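Nucleoside 2-deoxyribosyltransferase (Enterococcus faecalis, PDB 7M5H) probably cleaves or transfers the N-glycosidic bond of deoxynucleosides or deoxynucleotides, perhaps as a 5-hydroxymethyl-dUMP N-hydrolase. Local coordinates at residues Leu19-Tyr24 with Ser148-Leu153; Tyr24-Ile29 with Leu38-Glu43. All coordinates share one frame; numbering follows the deposited sequence.

Contact 1 of 2, residues Leu19-Tyr24 with Ser148-Leu153; sequences LRYNAY and SSEEDL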
loop_
_atom_site.group_PDB
_atom_site.type_symbol
_atom_site.label_atom_id
_atom_site.label_comp_id
_atom_site.label_asym_id
_atom_site.label_seq_id
_atom_site.Cartn_x
_atom_site.Cartn_y
_atom_site.Cartn_z
ATOM N N LEU B 19 -4.382 16.835 1.915
ATOM C CA LEU B 19 -4.084 18.264 1.889
ATOM C C LEU B 19 -4.978 19.031 2.856
ATOM O O LEU B 19 -4.500 19.887 3.611
ATOM C CB LEU B 19 -4.241 18.810 0.469
ATOM C CG LEU B 19 -3.129 18.497 -0.535
ATOM C CD1 LEU B 19 -3.576 18.830 -1.953
ATOM C CD2 LEU B 19 -1.870 19.267 -0.182
ATOM N N ARG B 20 -6.279 18.732 2.851
ATOM C CA ARG B 20 -7.205 19.433 3.736
ATOM C C ARG B 20 -6.957 19.075 5.196
ATOM O O ARG B 20 -7.071 19.934 6.078
ATOM C CB ARG B 20 -8.647 19.113 3.347
ATOM C CG ARG B 20 -9.076 19.673 2.000
ATOM C CD ARG B 20 -10.464 19.181 1.627
ATOM N NE ARG B 20 -11.427 19.431 2.694
ATOM C CZ ARG B 20 -12.175 20.525 2.785
ATOM N NH1 ARG B 20 -12.078 21.477 1.866
ATOM N NH2 ARG B 20 -13.022 20.668 3.794
ATOM N N TYR B 21 -6.624 17.813 5.473
ATOM C CA TYR B 21 -6.400 17.405 6.855
ATOM C C TYR B 21 -5.106 17.995 7.401
ATOM O O TYR B 21 -5.055 18.414 8.564
ATOM C CB TYR B 21 -6.384 15.882 6.960
ATOM C CG TYR B 21 -6.345 15.373 8.384
ATOM C CD1 TYR B 21 -7.427 15.556 9.236
ATOM C CD2 TYR B 21 -5.230 14.707 8.875
ATOM C CE1 TYR B 21 -7.399 15.092 10.539
ATOM C CE2 TYR B 21 -5.193 14.239 10.176
ATOM C CZ TYR B 21 -6.278 14.434 11.003
ATOM O OH TYR B 21 -6.245 13.970 12.299
ATOM N N ASN B 22 -4.052 18.037 6.581
ATOM C CA ASN B 22 -2.804 18.655 7.014
ATOM C C ASN B 22 -3.015 20.118 7.384
ATOM O O ASN B 22 -2.523 20.582 8.418
ATOM C CB ASN B 22 -1.739 18.530 5.923
ATOM C CG ASN B 22 -1.324 17.092 5.669
ATOM O OD1 ASN B 22 -1.540 16.213 6.502
ATOM N ND2 ASN B 22 -0.715 16.849 4.513
ATOM N N ALA B 23 -3.755 20.858 6.553
ATOM C CA ALA B 23 -4.019 22.261 6.852
ATOM C C ALA B 23 -4.892 22.408 8.092
ATOM O O ALA B 23 -4.718 23.351 8.873
ATOM C CB ALA B 23 -4.676 22.938 5.649
ATOM N N TYR B 24 -5.834 21.484 8.289
ATOM C CA TYR B 24 -6.707 21.547 9.457
ATOM C C TYR B 24 -5.938 21.262 10.742
ATOM O O TYR B 24 -6.210 21.875 11.782
ATOM C CB TYR B 24 -7.871 20.570 9.280
ATOM C CG TYR B 24 -8.488 20.071 10.567
ATOM C CD1 TYR B 24 -9.349 20.871 11.308
ATOM C CD2 TYR B 24 -8.228 18.787 11.029
ATOM C CE1 TYR B 24 -9.920 20.411 12.482
ATOM C CE2 TYR B 24 -8.793 18.318 12.199
ATOM C CZ TYR B 24 -9.639 19.132 12.920
ATOM O OH TYR B 24 -10.202 18.666 14.086
ATOM N N SER B 148 -3.082 8.593 19.463
ATOM C CA SER B 148 -4.210 8.129 18.664
ATOM C C SER B 148 -5.312 9.172 18.514
ATOM O O SER B 148 -6.371 8.859 17.959
ATOM C CB SER B 148 -4.791 6.845 19.267
ATOM O OG SER B 148 -5.240 7.068 20.592
ATOM N N SER B 149 -5.097 10.396 18.986
ATOM C CA SER B 149 -6.106 11.437 18.853
ATOM C C SER B 149 -5.422 12.779 18.645
ATOM O O SER B 149 -4.272 12.983 19.041
ATOM C CB SER B 149 -7.030 11.496 20.076
ATOM O OG SER B 149 -6.336 11.965 21.218
ATOM N N GLU B 150 -6.156 13.696 18.011
ATOM C CA GLU B 150 -5.642 15.046 17.807
ATOM C C GLU B 150 -5.477 15.785 19.128
ATOM O O GLU B 150 -4.562 16.606 19.268
ATOM C CB GLU B 150 -6.572 15.820 16.872
ATOM C CG GLU B 150 -6.848 15.106 15.553
ATOM C CD GLU B 150 -7.953 15.764 14.749
ATOM O OE1 GLU B 150 -8.481 16.802 15.201
ATOM O OE2 GLU B 150 -8.296 15.242 13.666
ATOM N N GLU B 151 -6.348 15.508 20.101
ATOM C CA GLU B 151 -6.205 16.107 21.424
ATOM C C GLU B 151 -4.873 15.725 22.054
ATOM O O GLU B 151 -4.144 16.584 22.564
ATOM C CB GLU B 151 -7.367 15.675 22.320
ATOM C CG GLU B 151 -7.129 15.906 23.802
ATOM C CD GLU B 151 -8.171 15.227 24.669
ATOM O OE1 GLU B 151 -9.279 14.958 24.159
ATOM O OE2 GLU B 151 -7.880 14.951 25.852
ATOM N N ASP B 152 -4.531 14.434 22.025
ATOM C CA ASP B 152 -3.270 14.002 22.616
ATOM C C ASP B 152 -2.074 14.496 21.814
ATOM O O ASP B 152 -0.992 14.696 22.379
ATOM C CB ASP B 152 -3.239 12.478 22.740
ATOM C CG ASP B 152 -4.360 11.943 23.610
ATOM O OD1 ASP B 152 -4.894 12.715 24.434
ATOM O OD2 ASP B 152 -4.705 10.750 23.472
ATOM N N LEU B 153 -2.242 14.696 20.505
ATOM C CA LEU B 153 -1.158 15.242 19.695
ATOM C C LEU B 153 -0.825 16.667 20.120
ATOM O O LEU B 153 0.342 17.005 20.344
ATOM C CB LEU B 153 -1.532 15.195 18.214
ATOM C CG LEU B 153 -0.544 15.865 17.257
ATOM C CD1 LEU B 153 0.793 15.139 17.269
ATOM C CD2 LEU B 153 -1.114 15.931 15.848
#
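Tyr21 and Tyr24, one helical turn apart on Leu19-Tyr24, send the ends of their side chains to the first turn of the helix that starts at Glu150, yet the backbones stay well separated: the nearest CA atoms, those of Tyr24 and Glu150, are 10.6 Å apart. In this Rossmann-like fold, helices 16-30 and 150-159 pack beside each other along the parallel sheet, and long side chains bridge them at this point. The contact is a worked example of one carboxylate joining two hydroxyls. Glu150 sets out toward the tyrosine helix and runs extended beyond CG, which brings its carboxylate between the two phenol groups. Tyr21 comes from the opposite direction and donates from OH to Glu150 OE2 at 2.8 Å. Its approach is on the anti side of that oxygen, 29° out of the carboxylate plane, with the ring and carboxylate planes 53° apart. Tyr24 instead crosses the glutamate at about a right angle, and its OH donates a hydrogen bond to the syn lone pair of Glu150 OE1, again at 2.8 Å. Each oxygen thus has its own donor, an arrangement that restricts rotation of the carboxylate and probably favours its ionised form. Both tyrosines have CG anti to the backbone N, Tyr24 with chi1 of 154°, and this carries the hydroxyls outward from the helix to the glutamate. The helix of Glu150 is capped at its start by Ser149, the N-cap residue, whose OG accepts from Asp152 N at 3.2 Å. In the four-chain assembly, Arg20 of a second subunit makes a cation-pi contact with Tyr24, and Gln16 of that subunit packs on Glu150. At the edge of the Tyr24 ring, in its plane, Glu150 OE2 lies 3.4 Å from Tyr24 CE2.

Contact 2 of 2, residues Tyr24-Ile29 with Leu38-Glu43; sequences YLVEQI and LYLPQE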
loop_
_atom_site.group_PDB
_atom_site.type_symbol
_atom_site.label_atom_id
_atom_site.label_comp_id
_atom_site.label_asym_id
_atom_site.label_seq_id
_atom_site.Cartn_x
_atom_site.Cartn_y
_atom_site.Cartn_z
ATOM N N TYR B 24 -5.834 21.484 8.289
ATOM C CA TYR B 24 -6.707 21.547 9.457
ATOM C C TYR B 24 -5.938 21.262 10.742
ATOM O O TYR B 24 -6.210 21.875 11.782
ATOM C CB TYR B 24 -7.871 20.570 9.280
ATOM C CG TYR B 24 -8.488 20.071 10.567
ATOM C CD1 TYR B 24 -9.349 20.871 11.308
ATOM C CD2 TYR B 24 -8.228 18.787 11.029
ATOM C CE1 TYR B 24 -9.920 20.411 12.482
ATOM C CE2 TYR B 24 -8.793 18.318 12.199
ATOM C CZ TYR B 24 -9.639 19.132 12.920
ATOM O OH TYR B 24 -10.202 18.666 14.086
ATOM N N LEU B 25 -4.971 20.344 10.692
ATOM C CA LEU B 25 -4.171 20.045 11.876
ATOM C C LEU B 25 -3.139 21.132 12.148
ATOM O O LEU B 25 -2.964 21.551 13.299
ATOM C CB LEU B 25 -3.474 18.694 11.722
ATOM C CG LEU B 25 -4.159 17.464 12.317
ATOM C CD1 LEU B 25 -3.205 16.284 12.286
ATOM C CD2 LEU B 25 -4.627 17.741 13.735
ATOM N N VAL B 26 -2.446 21.594 11.104
ATOM C CA VAL B 26 -1.373 22.571 11.283
ATOM C C VAL B 26 -1.913 23.860 11.890
ATOM O O VAL B 26 -1.251 24.497 12.721
ATOM C CB VAL B 26 -0.658 22.819 9.941
ATOM C CG1 VAL B 26 0.154 24.102 9.987
ATOM C CG2 VAL B 26 0.241 21.639 9.602
ATOM N N GLU B 27 -3.128 24.257 11.503
ATOM C CA GLU B 27 -3.739 25.445 12.092
ATOM C C GLU B 27 -3.906 25.290 13.599
ATOM O O GLU B 27 -3.618 26.220 14.361
ATOM C CB GLU B 27 -5.086 25.729 11.425
ATOM C CG GLU B 27 -5.976 26.699 12.191
ATOM C CD GLU B 27 -5.387 28.095 12.299
ATOM O OE1 GLU B 27 -4.518 28.449 11.472
ATOM O OE2 GLU B 27 -5.795 28.842 13.212
ATOM N N GLN B 28 -4.363 24.119 14.049
ATOM C CA GLN B 28 -4.504 23.883 15.483
ATOM C C GLN B 28 -3.150 23.877 16.181
ATOM O O GLN B 28 -3.023 24.379 17.306
ATOM C CB GLN B 28 -5.234 22.564 15.733
ATOM C CG GLN B 28 -6.691 22.559 15.317
ATOM C CD GLN B 28 -7.349 21.216 15.559
ATOM O OE1 GLN B 28 -7.592 20.455 14.622
ATOM N NE2 GLN B 28 -7.637 20.913 16.821
ATOM N N ILE B 29 -2.129 23.309 15.537
ATOM C CA ILE B 29 -0.805 23.246 16.152
ATOM C C ILE B 29 -0.232 24.647 16.321
ATOM O O ILE B 29 0.308 24.995 17.377
ATOM C CB ILE B 29 0.134 22.351 15.323
ATOM C CG1 ILE B 29 -0.401 20.920 15.265
ATOM C CG2 ILE B 29 1.541 22.376 15.901
ATOM C CD1 ILE B 29 0.463 19.979 14.453
ATOM N N LEU B 38 6.286 26.040 12.437
ATOM C CA LEU B 38 5.996 24.777 11.773
ATOM C C LEU B 38 6.209 24.912 10.270
ATOM O O LEU B 38 5.711 25.852 9.645
ATOM C CB LEU B 38 4.562 24.330 12.071
ATOM C CG LEU B 38 4.151 22.911 11.660
ATOM C CD1 LEU B 38 3.083 22.384 12.599
ATOM C CD2 LEU B 38 3.649 22.861 10.222
ATOM N N TYR B 39 6.944 23.963 9.698
ATOM C CA TYR B 39 7.148 23.880 8.259
ATOM C C TYR B 39 6.196 22.834 7.692
ATOM O O TYR B 39 6.224 21.672 8.110
ATOM C CB TYR B 39 8.598 23.526 7.929
ATOM C CG TYR B 39 8.886 23.437 6.445
ATOM C CD1 TYR B 39 9.312 24.550 5.733
ATOM C CD2 TYR B 39 8.735 22.239 5.758
ATOM C CE1 TYR B 39 9.576 24.472 4.378
ATOM C CE2 TYR B 39 8.994 22.151 4.405
ATOM C CZ TYR B 39 9.415 23.270 3.720
ATOM O OH TYR B 39 9.675 23.181 2.373
ATOM N N LEU B 40 5.358 23.247 6.744
ATOM C CA LEU B 40 4.424 22.347 6.078
ATOM C C LEU B 40 4.810 22.243 4.610
ATOM O O LEU B 40 4.743 23.252 3.884
ATOM C CB LEU B 40 2.984 22.844 6.226
ATOM C CG LEU B 40 1.890 21.923 5.683
ATOM C CD1 LEU B 40 2.016 20.535 6.281
ATOM C CD2 LEU B 40 0.513 22.505 5.965
ATOM N N PRO B 41 5.224 21.066 4.132
ATOM C CA PRO B 41 5.744 20.967 2.755
ATOM C C PRO B 41 4.786 21.455 1.681
ATOM O O PRO B 41 5.241 22.028 0.683
ATOM C CB PRO B 41 6.035 19.468 2.607
ATOM C CG PRO B 41 6.310 19.005 4.002
ATOM C CD PRO B 41 5.389 19.807 4.881
ATOM N N GLN B 42 3.478 21.249 1.847
ATOM C CA GLN B 42 2.536 21.659 0.811
ATOM C C GLN B 42 2.449 23.173 0.671
ATOM O O GLN B 42 2.010 23.660 -0.377
ATOM C CB GLN B 42 1.151 21.075 1.093
ATOM C CG GLN B 42 0.480 21.609 2.344
ATOM C CD GLN B 42 -0.621 20.695 2.842
ATOM O OE1 GLN B 42 -0.386 19.521 3.125
ATOM N NE2 GLN B 42 -1.833 21.226 2.942
ATOM N N GLU B 43 2.858 23.926 1.691
ATOM C CA GLU B 43 2.885 25.380 1.601
ATOM C C GLU B 43 4.088 25.903 0.828
ATOM O O GLU B 43 4.108 27.086 0.474
ATOM C CB GLU B 43 2.877 25.996 3.003
ATOM C CG GLU B 43 1.621 25.712 3.808
ATOM C CD GLU B 43 1.710 26.236 5.228
ATOM O OE1 GLU B 43 2.837 26.513 5.691
ATOM O OE2 GLU B 43 0.655 26.374 5.882
#
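Val26 and Ile29 on one face of helix 16-30 look toward Leu38-Glu43, where the end of strand 36-39 passes into a loop; the nearest CA atoms, those of Val26 and Leu38, are 7.7 Å apart. This is the second half of a beta-alpha-beta unit, strand 5-10, helix 16-30 and strand 36-39, in which the helix covers the sheet between two parallel neighbours. The contact illustrates how branched aliphatic side chains join these two segments without a hydrogen bond, although Arg30, next on the helix, hydrogen-bonds to Leu38 O and forms a salt bridge with Glu43. Leu38 points from the strand toward the helix and divides its methyl groups between two helix residues. Its CD2 serves Val26, lying 3.7 Å from Val26 CG2 and equally near Val26 CG1, while the other branch turns to the next helical turn. There Leu38 CD1 meets Ile29 CG2 at 3.6 Å, the two side chains crossing at about a right angle. Ile29 has CG2 anti to its own nitrogen and CG1 beside it (chi1 -62°), which presents both the CG2 branch and, more distantly, CD1 to this leucine methyl. Val26 is shared in turn: the CG2 that rests on Leu38 also touches Leu40, two residues further on, where the segment has left the strand. With Tyr39 pointing away between them, Leu38 and Leu40 receive the valine from the same side. Phe9 of the neighbouring strand touches Val26, Leu38 and Leu40, and Leu154 and Ile157 of helix 150-159 lie against Ile29, so that the cluster belongs to the buried core. Beyond the end of the strand, Leu40 offers both methyls to Val26 CG2, CD2 at 3.7 Å and CD1 at 3.9 Å.

Overall arrangement
Helix 16-30 serves both contacts, and together they show one helix meeting different neighbours with different chemistry. Contact 2 is wholly buried and apolar, and ties the helix to strand 36-39 at one edge of the chain's sheet. Contact 1 is partly buried and polar, and reaches the helix that follows strand 144-147 at the other edge, close to a second subunit. Their centres are about 9 Å apart, and Tyr24 belongs to both segment pairs. The two are also joined directly: Gln42 probably hydrogen-bonds to Asn22 and to the carbonyl oxygen of Leu19, while Glu150 packs on Leu25. Along the chain, contact 2 is nested within the much longer loop closed by contact 1.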